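Local coordinates for glycerate dehydrogenase/glyoxylate reductase (Thermus thermophilus, PDB 2CUK), which probably reduces hydroxypyruvate to D-glycerate and glyoxylate to glycolate with a nicotinamide cofactor, as a D-isomer-specific 2-hydroxyacid dehydrogenase, at residues A[66-71]-A[299-304]; A[15-20]-A[292-297]. One frame throughout, in Å; residues are numbered along the deposited sequence.

Interaction 1 (A[66-71]-A[299-304])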
loop_
_atom_site.group_PDB
_atom_site.type_symbol
_atom_site.label_atom_id
_atom_site.label_comp_id
_atom_site.label_asym_id
_atom_site.label_seq_id
_atom_site.Cartn_x
_atom_site.Cartn_y
_atom_site.Cartn_z
ATOM N N LEU A 66 -4.226 41.853 -13.780
ATOM C CA LEU A 66 -4.555 40.478 -13.411
ATOM C C LEU A 66 -5.964 40.449 -12.825
ATOM O O LEU A 66 -6.275 41.223 -11.922
ATOM C CB LEU A 66 -3.547 39.957 -12.381
ATOM C CG LEU A 66 -3.654 38.491 -11.948
ATOM C CD1 LEU A 66 -3.402 37.581 -13.137
ATOM C CD2 LEU A 66 -2.649 38.210 -10.849
ATOM N N LYS A 67 -6.810 39.559 -13.338
ATOM C CA LYS A 67 -8.190 39.457 -12.867
ATOM C C LYS A 67 -8.455 38.267 -11.950
ATOM O O LYS A 67 -9.301 38.338 -11.059
ATOM C CB LYS A 67 -9.152 39.374 -14.057
ATOM C CG LYS A 67 -9.085 40.559 -15.009
ATOM C CD LYS A 67 -10.096 40.437 -16.145
ATOM C CE LYS A 67 -11.521 40.737 -15.684
ATOM N NZ LYS A 67 -12.036 39.767 -14.679
ATOM N N VAL A 68 -7.735 37.172 -12.161
ATOM C CA VAL A 68 -7.960 35.987 -11.351
ATOM C C VAL A 68 -6.736 35.117 -11.143
ATOM O O VAL A 68 -5.905 34.949 -12.038
ATOM C CB VAL A 68 -9.064 35.107 -11.977
ATOM C CG1 VAL A 68 -8.668 34.721 -13.395
ATOM C CG2 VAL A 68 -9.290 33.858 -11.134
ATOM N N ILE A 69 -6.639 34.573 -9.939
ATOM C CA ILE A 69 -5.565 33.665 -9.579
ATOM C C ILE A 69 -6.272 32.344 -9.283
ATOM O O ILE A 69 -6.819 32.152 -8.194
ATOM C CB ILE A 69 -4.813 34.136 -8.314
ATOM C CG1 ILE A 69 -4.147 35.491 -8.574
ATOM C CG2 ILE A 69 -3.761 33.103 -7.920
ATOM C CD1 ILE A 69 -3.444 36.063 -7.360
ATOM N N ALA A 70 -6.296 31.454 -10.271
ATOM C CA ALA A 70 -6.936 30.153 -10.116
ATOM C C ALA A 70 -5.878 29.149 -9.685
ATOM O O ALA A 70 -5.158 28.582 -10.514
ATOM C CB ALA A 70 -7.581 29.719 -11.430
ATOM N N CYS A 71 -5.789 28.937 -8.379
ATOM C CA CYS A 71 -4.812 28.023 -7.804
ATOM C C CYS A 71 -4.973 26.567 -8.197
ATOM O O CYS A 71 -6.075 26.022 -8.181
ATOM C CB CYS A 71 -4.839 28.119 -6.278
ATOM S SG CYS A 71 -4.338 29.723 -5.650
ATOM N N ALA A 299 -14.564 31.285 -15.602
ATOM C CA ALA A 299 -15.730 31.880 -14.959
ATOM C C ALA A 299 -15.501 33.363 -14.675
ATOM O O ALA A 299 -16.317 34.206 -15.047
ATOM C CB ALA A 299 -16.046 31.146 -13.664
ATOM N N VAL A 300 -14.386 33.675 -14.021
ATOM C CA VAL A 300 -14.071 35.058 -13.688
ATOM C C VAL A 300 -13.856 35.912 -14.937
ATOM O O VAL A 300 -14.287 37.062 -14.983
ATOM C CB VAL A 300 -12.813 35.153 -12.796
ATOM C CG1 VAL A 300 -12.487 36.612 -12.502
ATOM C CG2 VAL A 300 -13.041 34.402 -11.497
ATOM N N LEU A 301 -13.200 35.354 -15.950
ATOM C CA LEU A 301 -12.952 36.108 -17.174
ATOM C C LEU A 301 -14.222 36.353 -17.983
ATOM O O LEU A 301 -14.260 37.245 -18.828
ATOM C CB LEU A 301 -11.917 35.394 -18.046
ATOM C CG LEU A 301 -10.508 35.242 -17.466
ATOM C CD1 LEU A 301 -9.586 34.688 -18.545
ATOM C CD2 LEU A 301 -9.989 36.588 -16.972
ATOM N N GLU A 302 -15.257 35.559 -17.731
ATOM C CA GLU A 302 -16.520 35.722 -18.443
ATOM C C GLU A 302 -17.505 36.521 -17.598
ATOM O O GLU A 302 -18.712 36.490 -17.834
ATOM C CB GLU A 302 -17.118 34.355 -18.797
ATOM C CG GLU A 302 -16.369 33.622 -19.907
ATOM C CD GLU A 302 -17.006 32.292 -20.274
ATOM O OE1 GLU A 302 -18.224 32.270 -20.552
ATOM O OE2 GLU A 302 -16.289 31.268 -20.294
ATOM N N GLY A 303 -16.978 37.235 -16.611
ATOM C CA GLY A 303 -17.819 38.038 -15.746
ATOM C C GLY A 303 -18.786 37.225 -14.909
ATOM O O GLY A 303 -19.814 37.741 -14.471
ATOM N N ARG A 304 -18.470 35.955 -14.686
ATOM C CA ARG A 304 -19.334 35.099 -13.882
ATOM C C ARG A 304 -18.708 34.823 -12.523
ATOM O O ARG A 304 -17.512 35.040 -12.318
ATOM C CB ARG A 304 -19.594 33.765 -14.587
ATOM C CG ARG A 304 -20.188 33.884 -15.978
ATOM C CD ARG A 304 -20.904 32.597 -16.373
ATOM N NE ARG A 304 -20.066 31.412 -16.208
ATOM C CZ ARG A 304 -19.030 31.109 -16.984
ATOM N NH1 ARG A 304 -18.697 31.905 -17.987
ATOM N NH2 ARG A 304 -18.327 30.008 -16.755
#

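Interaction 2 (A[15-20]-A[292-297])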
loop_
_atom_site.group_PDB
_atom_site.type_symbol
_atom_site.label_atom_id
_atom_site.label_comp_id
_atom_site.label_asym_id
_atom_site.label_seq_id
_atom_site.Cartn_x
_atom_site.Cartn_y
_atom_site.Cartn_z
ATOM N N ASP A 15 -6.727 23.091 -23.103
ATOM C CA ASP A 15 -7.239 23.268 -24.460
ATOM C C ASP A 15 -8.530 24.081 -24.475
ATOM O O ASP A 15 -8.830 24.761 -25.455
ATOM C CB ASP A 15 -7.483 21.911 -25.132
ATOM C CG ASP A 15 -6.211 21.285 -25.682
ATOM O OD1 ASP A 15 -5.151 21.945 -25.647
ATOM O OD2 ASP A 15 -6.272 20.132 -26.162
ATOM N N ARG A 16 -9.295 24.006 -23.392
ATOM C CA ARG A 16 -10.546 24.746 -23.305
ATOM C C ARG A 16 -10.248 26.241 -23.393
ATOM O O ARG A 16 -10.964 26.991 -24.062
ATOM C CB ARG A 16 -11.255 24.424 -21.989
ATOM C CG ARG A 16 -12.635 25.034 -21.867
ATOM C CD ARG A 16 -13.282 24.660 -20.545
ATOM N NE ARG A 16 -14.616 25.236 -20.406
ATOM C CZ ARG A 16 -15.379 25.097 -19.327
ATOM N NH1 ARG A 16 -14.935 24.399 -18.290
ATOM N NH2 ARG A 16 -16.584 25.653 -19.283
ATOM N N LEU A 17 -9.183 26.665 -22.719
ATOM C CA LEU A 17 -8.779 28.072 -22.727
ATOM C C LEU A 17 -8.370 28.483 -24.141
ATOM O O LEU A 17 -8.692 29.559 -24.623
ATOM C CB LEU A 17 -7.568 28.266 -21.814
ATOM C CG LEU A 17 -7.838 28.026 -20.318
ATOM C CD1 LEU A 17 -6.602 28.330 -19.478
ATOM C CD2 LEU A 17 -8.962 28.899 -19.746
ATOM N N ARG A 18 -7.577 27.598 -24.781
ATOM C CA ARG A 18 -7.134 27.871 -26.150
ATOM C C ARG A 18 -8.326 27.976 -27.117
ATOM O O ARG A 18 -8.369 28.798 -28.024
ATOM C CB ARG A 18 -6.187 26.738 -26.587
ATOM C CG ARG A 18 -4.949 26.595 -25.689
ATOM C CD ARG A 18 -3.902 25.642 -26.296
ATOM N NE ARG A 18 -2.700 25.552 -25.454
ATOM C CZ ARG A 18 -2.688 24.604 -24.497
ATOM N NH1 ARG A 18 -3.739 23.818 -24.334
ATOM N NH2 ARG A 18 -1.605 24.444 -23.728
ATOM N N GLU A 19 -9.308 27.068 -26.909
ATOM C CA GLU A 19 -10.542 27.071 -27.697
ATOM C C GLU A 19 -11.288 28.410 -27.591
ATOM O O GLU A 19 -12.100 28.776 -28.439
ATOM C CB GLU A 19 -11.452 25.991 -27.116
ATOM C CG GLU A 19 -11.561 24.742 -27.987
ATOM C CD GLU A 19 -11.837 23.550 -27.097
ATOM O OE1 GLU A 19 -12.399 23.737 -26.028
ATOM O OE2 GLU A 19 -11.438 22.445 -27.461
ATOM N N ARG A 20 -11.023 29.117 -26.471
ATOM C CA ARG A 20 -11.746 30.361 -26.211
ATOM C C ARG A 20 -10.970 31.572 -26.723
ATOM O O ARG A 20 -11.295 32.711 -26.422
ATOM C CB ARG A 20 -11.942 30.498 -24.701
ATOM C CG ARG A 20 -12.968 29.501 -24.138
ATOM C CD ARG A 20 -14.409 29.846 -24.542
ATOM N NE ARG A 20 -14.748 31.178 -24.032
ATOM C CZ ARG A 20 -15.986 31.679 -24.249
ATOM N NH1 ARG A 20 -16.910 30.996 -24.916
ATOM N NH2 ARG A 20 -16.281 32.896 -23.772
ATOM N N VAL A 292 -10.828 21.944 -12.897
ATOM C CA VAL A 292 -11.432 22.830 -11.908
ATOM C C VAL A 292 -10.781 24.210 -11.904
ATOM O O VAL A 292 -11.471 25.226 -11.799
ATOM C CB VAL A 292 -11.365 22.203 -10.494
ATOM C CG1 VAL A 292 -11.898 23.176 -9.457
ATOM C CG2 VAL A 292 -12.188 20.915 -10.466
ATOM N N ALA A 293 -9.456 24.256 -12.013
ATOM C CA ALA A 293 -8.762 25.539 -12.041
ATOM C C ALA A 293 -9.177 26.292 -13.309
ATOM O O ALA A 293 -9.450 27.490 -13.273
ATOM C CB ALA A 293 -7.255 25.324 -12.024
ATOM N N VAL A 294 -9.231 25.576 -14.428
ATOM C CA VAL A 294 -9.625 26.178 -15.697
ATOM C C VAL A 294 -11.047 26.731 -15.617
ATOM O O VAL A 294 -11.313 27.844 -16.075
ATOM C CB VAL A 294 -9.526 25.145 -16.845
ATOM C CG1 VAL A 294 -10.297 25.628 -18.072
ATOM C CG2 VAL A 294 -8.069 24.924 -17.198
ATOM N N GLU A 295 -11.957 25.957 -15.033
ATOM C CA GLU A 295 -13.345 26.388 -14.891
ATOM C C GLU A 295 -13.413 27.701 -14.114
ATOM O O GLU A 295 -14.021 28.674 -14.568
ATOM C CB GLU A 295 -14.161 25.320 -14.160
ATOM C CG GLU A 295 -15.628 25.679 -13.974
ATOM C CD GLU A 295 -16.361 25.859 -15.295
ATOM O OE1 GLU A 295 -16.395 24.895 -16.090
ATOM O OE2 GLU A 295 -16.904 26.961 -15.539
ATOM N N ASN A 296 -12.788 27.720 -12.940
ATOM C CA ASN A 296 -12.771 28.915 -12.106
ATOM C C ASN A 296 -12.207 30.126 -12.855
ATOM O O ASN A 296 -12.790 31.209 -12.819
ATOM C CB ASN A 296 -11.948 28.660 -10.835
ATOM C CG ASN A 296 -12.745 27.940 -9.758
ATOM O OD1 ASN A 296 -13.579 28.541 -9.075
ATOM N ND2 ASN A 296 -12.499 26.641 -9.609
ATOM N N LEU A 297 -11.079 29.940 -13.534
ATOM C CA LEU A 297 -10.463 31.037 -14.271
ATOM C C LEU A 297 -11.382 31.565 -15.372
ATOM O O LEU A 297 -11.602 32.771 -15.468
ATOM C CB LEU A 297 -9.115 30.601 -14.861
ATOM C CG LEU A 297 -8.299 31.668 -15.604
ATOM C CD1 LEU A 297 -6.818 31.355 -15.496
ATOM C CD2 LEU A 297 -8.731 31.739 -17.061
#

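Interaction 1 (A[66-71]-A[299-304])
K67 and V68 meet V300 and L301 through branched and straight chains, and the flat groups nearby, the R304 guanidinium and the E302 carboxylate, both belong to the helix end. Over one face of the guanidinium sits A299, whose CA stands 3.6 Å above the plane and off toward the rim; the E302 carboxylate lies at its edge, too close in the model for that pairing to be more than doubtful. The helix end is a Schellman motif with G303, of positive phi, at C-prime. R304 N bonds to A299 O at 2.8 Å and G303 N to V300 O at 3.1 Å; A299 O also accepts from E302 N. This last turn of helix 283-301 rests on strand 68-70 of the parallel five-stranded sheet of what is, in this family, the substrate-binding domain.

Valine against valine makes the buried middle. V68 CB is 3.8 Å from V300 CG1, and V68 CG2 lies 3.8 Å from V300 CG2, the two valines crossing at a slant. V68 has CG1 wedged between its backbone N and carbonyl carbon (chi1 58°), and this methyl comes within 4.2 Å of L301 CD2. V300 also touches R90 on the neighbouring strand.

K67 borders the apolar patch on its partly exposed side. Its aliphatic part runs over L301, with CD 3.9 Å from L301 CD2. Bends at chi3 and chi4 (75° and -64°) then turn the chain back past V300, the two side chains running in opposite senses. The ammonium thus nears the helix C-terminus, where the carbonyl dipoles would probably welcome it, but no hydrogen bond is made: K67 NZ stops 3.5 Å from V300 O.

Interaction 2 (A[15-20]-A[292-297])
R16 reaches across to E295 in a salt bridge carried by one oxygen. R16 NH1 donates to E295 OE1 at 2.7 Å with an N-H...O angle of 154°; R16 NH2 adds a weak, more bent bond to the same oxygen at 3.3 Å. OE1 lies near the guanidinium plane, at its edge, yet NH1 comes to it from above the carboxylate: the two planes are steeply inclined, and both nitrogens use the one oxygen instead of pairing with both.

Underneath lies an apolar layer. V294 CG1 is shared, touching R16 CD at 4.0 Å and L17 CD2 at 3.9 Å. The same L17 CD2 also meets L297 CD2 at 3.9 Å, the two leucines crossing nearly at right angles.

The arginine chain is extended from CG to NE, which carries its charge past V294. E295 starts off away from the other helix and is brought back by a bend at chi2 (62°); its OE2 has R304 as a second, long and weak ion-pair partner. On another side of the same helix, N296 bonds from ND2 to V292 O and through OD1 to N308 N.

The axes of the short segments 15-19 and 292-297 run 30° from parallel and 10.4 Å apart. L17 also packs on V24 of strand 23-26, while L297 reaches V68 and A70 of strand 68-70, so both helices lie against the parallel sheet.

Overall arrangement
Centred about 10 Å apart, interactions 1 and 2 share helix 283-301, whose 292-297 turns meet helix 15-19 before its end at 299-304 meets strand 68-70. Along the chain the segments alternate: 15-20, 66-71, 292-297, 299-304. The C-terminal helix, which follows the six-stranded nucleotide-binding domain in sequence, thus returns to the five-stranded N-terminal sheet and ties the chain's two ends into one domain, as in other D-2-hydroxyacid dehydrogenases. L297 links the contacts, its CG lying 3.8 Å from V68 CG1. Toward the surface, the charged rims of the two contacts adjoin.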